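Local coordinates for USG-1 protein homolog (Pseudomonas aeruginosa, PDB 2HJS) that is a probable aspartate-semialdehyde dehydrogenase homologue, likely a dimeric oxidoreductase that binds NAD or NADP, although its own reaction has not been established, at residues 297-302 and 307-312; 147-152 and 256-261. All coordinates share one frame; numbering follows the deposited sequence. Where two conformers were deposited one is given.

Contact 1: 297-302 and 307-312; sequences GRVRAG and CQVNLW
R300 reaches N310 across the hairpin because its CG sits between the backbone N and the carbonyl carbon (chi1 61°), from where a chain extended as far as NE carries the guanidinium over the asparagine. The two flat groups stack with their planes 18° apart, and N310 CB lies over one face of the guanidinium, 3.3 Å from R300 NH1. The guanidinium of R298 covers the opposite face, offset toward the rim. R300 NH1 also donates within its own plane to a lone pair of R298 O at 3.0 Å, which helps, with the packing on both faces, to fix its rotation. A water donates to both N310 OD1 (2.6 Å) and A301 O, linking the two segments beside the stack. In the backbone, G297 and W312 form a hydrogen-bonded antiparallel pair, and N310 N donates to R300 O at 2.9 Å; the return bond from R300 N to N310 O is weak. Between these pairs the register slips by one residue: a beta bulge, with R298 in a left-handed backbone conformation (phi 59°). On the other face V299 lies alongside its neighbours, CG1 at 4.1 Å from V309 CG2 and CG2 at 3.9 Å from L311 CD2; helix 260-269 packs on V299 and helix 133-145 on L311. R298 forms a salt bridge with E215 of the second subunit, and N310 OD1 accepts from N234 of that subunit. The hairpin is apolar toward its own helices and largely polar toward the second subunit, where W312 also packs and whose carboxylate probably eases the charge of the stacked arginines.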
loop_
_atom_site.group_PDB
_atom_site.type_symbol
_atom_site.label_atom_id
_atom_site.label_comp_id
_atom_site.label_asym_id
_atom_site.label_seq_id
_atom_site.Cartn_x
_atom_site.Cartn_y
_atom_site.Cartn_z
ATOM N N GLY A 297 -4.511 6.572 -12.630
ATOM C CA GLY A 297 -3.431 7.529 -12.797
ATOM C C GLY A 297 -2.029 6.953 -12.657
ATOM O O GLY A 297 -1.848 5.729 -12.557
ATOM N N ARG A 298 -1.044 7.857 -12.668
ATOM C CA ARG A 298 0.376 7.569 -12.479
ATOM C C ARG A 298 0.896 6.596 -13.521
ATOM O O ARG A 298 1.747 5.764 -13.221
ATOM C CB ARG A 298 0.694 7.084 -11.043
ATOM C CG ARG A 298 0.376 8.076 -9.926
ATOM C CD ARG A 298 1.356 7.929 -8.781
ATOM N NE ARG A 298 2.730 8.156 -9.232
ATOM C CZ ARG A 298 3.828 7.735 -8.624
ATOM N NH1 ARG A 298 3.747 7.074 -7.473
ATOM N NH2 ARG A 298 5.026 8.010 -9.163
ATOM N N VAL A 299 0.360 6.687 -14.738
ATOM C CA VAL A 299 0.811 5.834 -15.835
ATOM C C VAL A 299 2.226 6.251 -16.185
ATOM O O VAL A 299 2.452 7.384 -16.569
ATOM C CB VAL A 299 -0.111 5.941 -17.077
ATOM C CG1 VAL A 299 0.503 5.170 -18.296
ATOM C CG2 VAL A 299 -1.506 5.431 -16.754
ATOM N N ARG A 300 3.176 5.344 -16.022
ATOM C CA ARG A 300 4.593 5.649 -16.267
ATOM C C ARG A 300 5.358 4.353 -16.536
ATOM O O ARG A 300 4.871 3.268 -16.208
ATOM C CB ARG A 300 5.202 6.356 -15.042
ATOM C CG ARG A 300 5.159 5.484 -13.778
ATOM C CD ARG A 300 5.377 6.302 -12.520
ATOM N NE ARG A 300 5.664 5.475 -11.339
ATOM C CZ ARG A 300 4.737 4.839 -10.608
ATOM N NH1 ARG A 300 3.445 4.887 -10.931
ATOM N NH2 ARG A 300 5.103 4.133 -9.548
ATOM N N ALA A 301 6.548 4.475 -17.114
ATOM C CA ALA A 301 7.421 3.336 -17.275
ATOM C C ALA A 301 8.311 3.157 -16.036
ATOM O O ALA A 301 8.363 4.039 -15.164
ATOM C CB ALA A 301 8.281 3.503 -18.511
ATOM N N GLY A 302 8.998 2.014 -15.970
ATOM C CA GLY A 302 10.027 1.774 -14.963
ATOM C C GLY A 302 11.125 2.804 -15.145
ATOM O O GLY A 302 11.323 3.333 -16.256
ATOM N N CYS A 307 9.986 -1.668 -20.668
ATOM C CA CYS A 307 9.010 -2.767 -20.804
ATOM C C CYS A 307 8.055 -2.887 -19.580
ATOM O O CYS A 307 7.176 -3.752 -19.560
ATOM C CB CYS A 307 9.734 -4.105 -21.047
ATOM S SG CYS A 307 10.871 -4.153 -22.499
ATOM N N GLN A 308 8.239 -2.019 -18.580
ATOM C CA GLN A 308 7.377 -1.948 -17.396
ATOM C C GLN A 308 6.431 -0.761 -17.442
ATOM O O GLN A 308 6.828 0.329 -17.838
ATOM C CB GLN A 308 8.224 -1.770 -16.142
ATOM C CG GLN A 308 8.789 -3.038 -15.581
ATOM C CD GLN A 308 9.781 -2.783 -14.481
ATOM O OE1 GLN A 308 9.849 -1.686 -13.906
ATOM N NE2 GLN A 308 10.601 -3.786 -14.199
ATOM N N VAL A 309 5.188 -0.959 -17.018
ATOM C CA VAL A 309 4.269 0.166 -16.887
ATOM C C VAL A 309 3.572 0.013 -15.554
ATOM O O VAL A 309 3.161 -1.091 -15.195
ATOM C CB VAL A 309 3.255 0.307 -18.101
ATOM C CG1 VAL A 309 2.419 -0.965 -18.313
ATOM C CG2 VAL A 309 2.310 1.529 -17.927
ATOM N N ASN A 310 3.475 1.118 -14.824
ATOM C CA ASN A 310 2.745 1.178 -13.564
ATOM C C ASN A 310 1.424 1.860 -13.767
ATOM O O ASN A 310 1.329 2.735 -14.609
ATOM C CB ASN A 310 3.516 2.005 -12.552
ATOM C CG ASN A 310 4.762 1.318 -12.089
ATOM O OD1 ASN A 310 5.837 1.495 -12.671
ATOM N ND2 ASN A 310 4.625 0.472 -11.073
ATOM N N LEU A 311 0.418 1.447 -12.989
ATOM C CA LEU A 311 -0.880 2.104 -12.966
ATOM C C LEU A 311 -1.274 2.247 -11.501
ATOM O O LEU A 311 -0.942 1.395 -10.698
ATOM C CB LEU A 311 -1.969 1.226 -13.627
ATOM C CG LEU A 311 -1.755 0.581 -14.995
ATOM C CD1 LEU A 311 -2.863 -0.423 -15.178
ATOM C CD2 LEU A 311 -1.862 1.636 -16.074
ATOM N N TRP A 312 -2.042 3.290 -11.189
ATOM C CA TRP A 312 -2.665 3.446 -9.879
ATOM C C TRP A 312 -4.157 3.542 -10.126
ATOM O O TRP A 312 -4.592 4.300 -10.970
ATOM C CB TRP A 312 -2.123 4.698 -9.199
ATOM C CG TRP A 312 -2.922 5.251 -8.022
ATOM C CD1 TRP A 312 -3.858 6.272 -8.064
ATOM C CD2 TRP A 312 -2.816 4.864 -6.636
ATOM N NE1 TRP A 312 -4.329 6.520 -6.791
ATOM C CE2 TRP A 312 -3.715 5.673 -5.905
ATOM C CE3 TRP A 312 -2.060 3.902 -5.948
ATOM C CZ2 TRP A 312 -3.848 5.581 -4.510
ATOM C CZ3 TRP A 312 -2.206 3.798 -4.560
ATOM C CH2 TRP A 312 -3.092 4.649 -3.860
HETATM O O HOH W 1 7.821 3.178 -12.312
#

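Contact 2: 147-152 and 256-261; sequences ATLDCR and EPVDLA
L149 and V258 meet methyl to methyl, L149 CD2 lying 3.8 Å from V258 CG1, with the two side chains crossing at about a right angle. L149 gets there with CG anti to the carbonyl carbon (chi1 -58°) and an extended chi2, which swing its end toward the valine; V258 offers the branch that stands anti to its own backbone N. L252 extends this apolar patch against L149, and V309 against V258. One step along, the contact turns polar. In the conformer given, the bent chain of E256 brings OE1 to 3.9 Å from D150 CB, and a water takes the D150 N-H (2.8 Å) while donating to E256 OE1 (2.8 Å), a bridge left doubtful because E256 was deposited in two conformers. D150 OD2 accepts from R152 NH2 at 2.7 Å on its syn side, though from out of the carboxylate plane, a salt bridge whose flat groups do not meet squarely; the arginine may ease repulsion between D150 and E256 in this conformer. At one end of the sheet the chain enters strand 151-160 and leaves strand 246-254 for helix 260-269, with D259 as N-cap, in the alpha+beta, GAPDH-like dimerisation domain of the family.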
loop_
_atom_site.group_PDB
_atom_site.type_symbol
_atom_site.label_atom_id
_atom_site.label_comp_id
_atom_site.label_asym_id
_atom_site.label_seq_id
_atom_site.Cartn_x
_atom_site.Cartn_y
_atom_site.Cartn_z
ATOM N N ALA A 147 -5.376 -5.570 -25.400
ATOM C CA ALA A 147 -5.432 -5.597 -26.861
ATOM C C ALA A 147 -4.145 -5.046 -27.479
ATOM O O ALA A 147 -3.819 -5.366 -28.621
ATOM C CB ALA A 147 -6.618 -4.823 -27.354
ATOM N N THR A 148 -3.432 -4.229 -26.704
ATOM C CA THR A 148 -2.248 -3.505 -27.150
ATOM C C THR A 148 -0.975 -4.012 -26.462
ATOM O O THR A 148 0.064 -4.099 -27.093
ATOM C CB THR A 148 -2.452 -1.963 -26.946
ATOM O OG1 THR A 148 -3.184 -1.431 -28.064
ATOM C CG2 THR A 148 -1.130 -1.196 -26.819
ATOM N N LEU A 149 -1.071 -4.347 -25.176
ATOM C CA LEU A 149 0.071 -4.778 -24.371
ATOM C C LEU A 149 0.129 -6.287 -24.246
ATOM O O LEU A 149 -0.894 -6.940 -24.064
ATOM C CB LEU A 149 -0.012 -4.184 -22.961
ATOM C CG LEU A 149 -0.076 -2.667 -22.823
ATOM C CD1 LEU A 149 -0.072 -2.284 -21.371
ATOM C CD2 LEU A 149 1.067 -1.968 -23.577
ATOM N N ASP A 150 1.340 -6.832 -24.318
ATOM C CA ASP A 150 1.567 -8.250 -24.044
ATOM C C ASP A 150 2.154 -8.389 -22.641
ATOM O O ASP A 150 3.363 -8.264 -22.427
ATOM C CB ASP A 150 2.462 -8.887 -25.123
ATOM C CG ASP A 150 2.736 -10.379 -24.875
ATOM O OD1 ASP A 150 2.179 -10.981 -23.919
ATOM O OD2 ASP A 150 3.528 -10.955 -25.661
ATOM N N CYS A 151 1.277 -8.659 -21.688
ATOM C CA CYS A 151 1.646 -8.692 -20.301
ATOM C C CYS A 151 2.211 -10.053 -19.863
ATOM O O CYS A 151 1.498 -11.058 -19.846
ATOM C CB CYS A 151 0.450 -8.302 -19.437
ATOM S SG CYS A 151 0.900 -8.235 -17.730
ATOM N N ARG A 152 3.484 -10.054 -19.477
ATOM C CA ARG A 152 4.202 -11.258 -19.059
ATOM C C ARG A 152 4.196 -11.513 -17.548
ATOM O O ARG A 152 4.347 -12.649 -17.126
ATOM C CB ARG A 152 5.655 -11.194 -19.567
ATOM C CG ARG A 152 5.761 -11.168 -21.096
ATOM C CD ARG A 152 5.333 -12.519 -21.659
ATOM N NE ARG A 152 5.048 -12.515 -23.096
ATOM C CZ ARG A 152 5.968 -12.699 -24.051
ATOM N NH1 ARG A 152 7.262 -12.873 -23.735
ATOM N NH2 ARG A 152 5.598 -12.691 -25.336
ATOM N N GLU A 256 7.341 -5.905 -24.848
ATOM C CA GLU A 256 7.874 -4.841 -25.707
ATOM C C GLU A 256 7.896 -3.539 -24.881
ATOM O O GLU A 256 7.113 -3.415 -23.932
ATOM C CB GLU A 256 6.951 -4.654 -26.931
ATOM C CG GLU A 256 6.481 -5.963 -27.628
ATOM C CD GLU A 256 5.069 -5.865 -28.233
ATOM O OE1 GLU A 256 4.149 -6.571 -27.735
ATOM O OE2 GLU A 256 4.877 -5.084 -29.200
ATOM N N PRO A 257 8.805 -2.579 -25.208
ATOM C CA PRO A 257 8.672 -1.244 -24.583
ATOM C C PRO A 257 7.245 -0.676 -24.702
ATOM O O PRO A 257 6.640 -0.718 -25.779
ATOM C CB PRO A 257 9.663 -0.387 -25.371
ATOM C CG PRO A 257 10.734 -1.373 -25.808
ATOM C CD PRO A 257 9.994 -2.650 -26.096
ATOM N N VAL A 258 6.705 -0.185 -23.592
ATOM C CA VAL A 258 5.316 0.273 -23.545
ATOM C C VAL A 258 5.177 1.672 -24.135
ATOM O O VAL A 258 5.911 2.588 -23.762
ATOM C CB VAL A 258 4.757 0.240 -22.095
ATOM C CG1 VAL A 258 3.319 0.712 -22.052
ATOM C CG2 VAL A 258 4.833 -1.161 -21.520
ATOM N N ASP A 259 4.243 1.814 -25.076
ATOM C CA ASP A 259 3.817 3.106 -25.598
ATOM C C ASP A 259 2.883 3.698 -24.555
ATOM O O ASP A 259 1.702 3.368 -24.513
ATOM C CB ASP A 259 3.060 2.915 -26.917
ATOM C CG ASP A 259 2.810 4.237 -27.676
ATOM O OD1 ASP A 259 3.025 5.342 -27.115
ATOM O OD2 ASP A 259 2.402 4.149 -28.871
ATOM N N LEU A 260 3.432 4.554 -23.698
ATOM C CA LEU A 260 2.673 5.173 -22.614
ATOM C C LEU A 260 1.501 6.026 -23.126
ATOM O O LEU A 260 0.395 5.931 -22.613
ATOM C CB LEU A 260 3.613 5.999 -21.718
ATOM C CG LEU A 260 4.715 5.209 -20.999
ATOM C CD1 LEU A 260 5.664 6.138 -20.230
ATOM C CD2 LEU A 260 4.161 4.121 -20.100
ATOM N N ALA A 261 1.742 6.845 -24.142
ATOM C CA ALA A 261 0.678 7.631 -24.772
ATOM C C ALA A 261 -0.517 6.770 -25.204
ATOM O O ALA A 261 -1.668 7.172 -25.028
ATOM C CB ALA A 261 1.232 8.413 -25.973
HETATM O O HOH W 2 3.835 -5.803 -25.027
#

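From the N terminus, the chain completes the seven-stranded sheet of the Rossmann-like domain, which probably binds NAD(P), then runs through helix 133-145 to residues 147-152 and into strand 151-160. Contact 2 closes an excursion of 103 residues when the chain returns through strand 246-254 to 256-261. Helix 260-269 and strand 273-275 follow, and contact 1 then closes a short hairpin with four residues between its segments. The two are in series, neither nesting nor crossing, yet their centres lie 11 Å apart: L260 packs against R300, A301 and V309, and P257 against C307. Together they join the loops at one end of the six-stranded sheet to the hairpin within it, with helix 260-269 between.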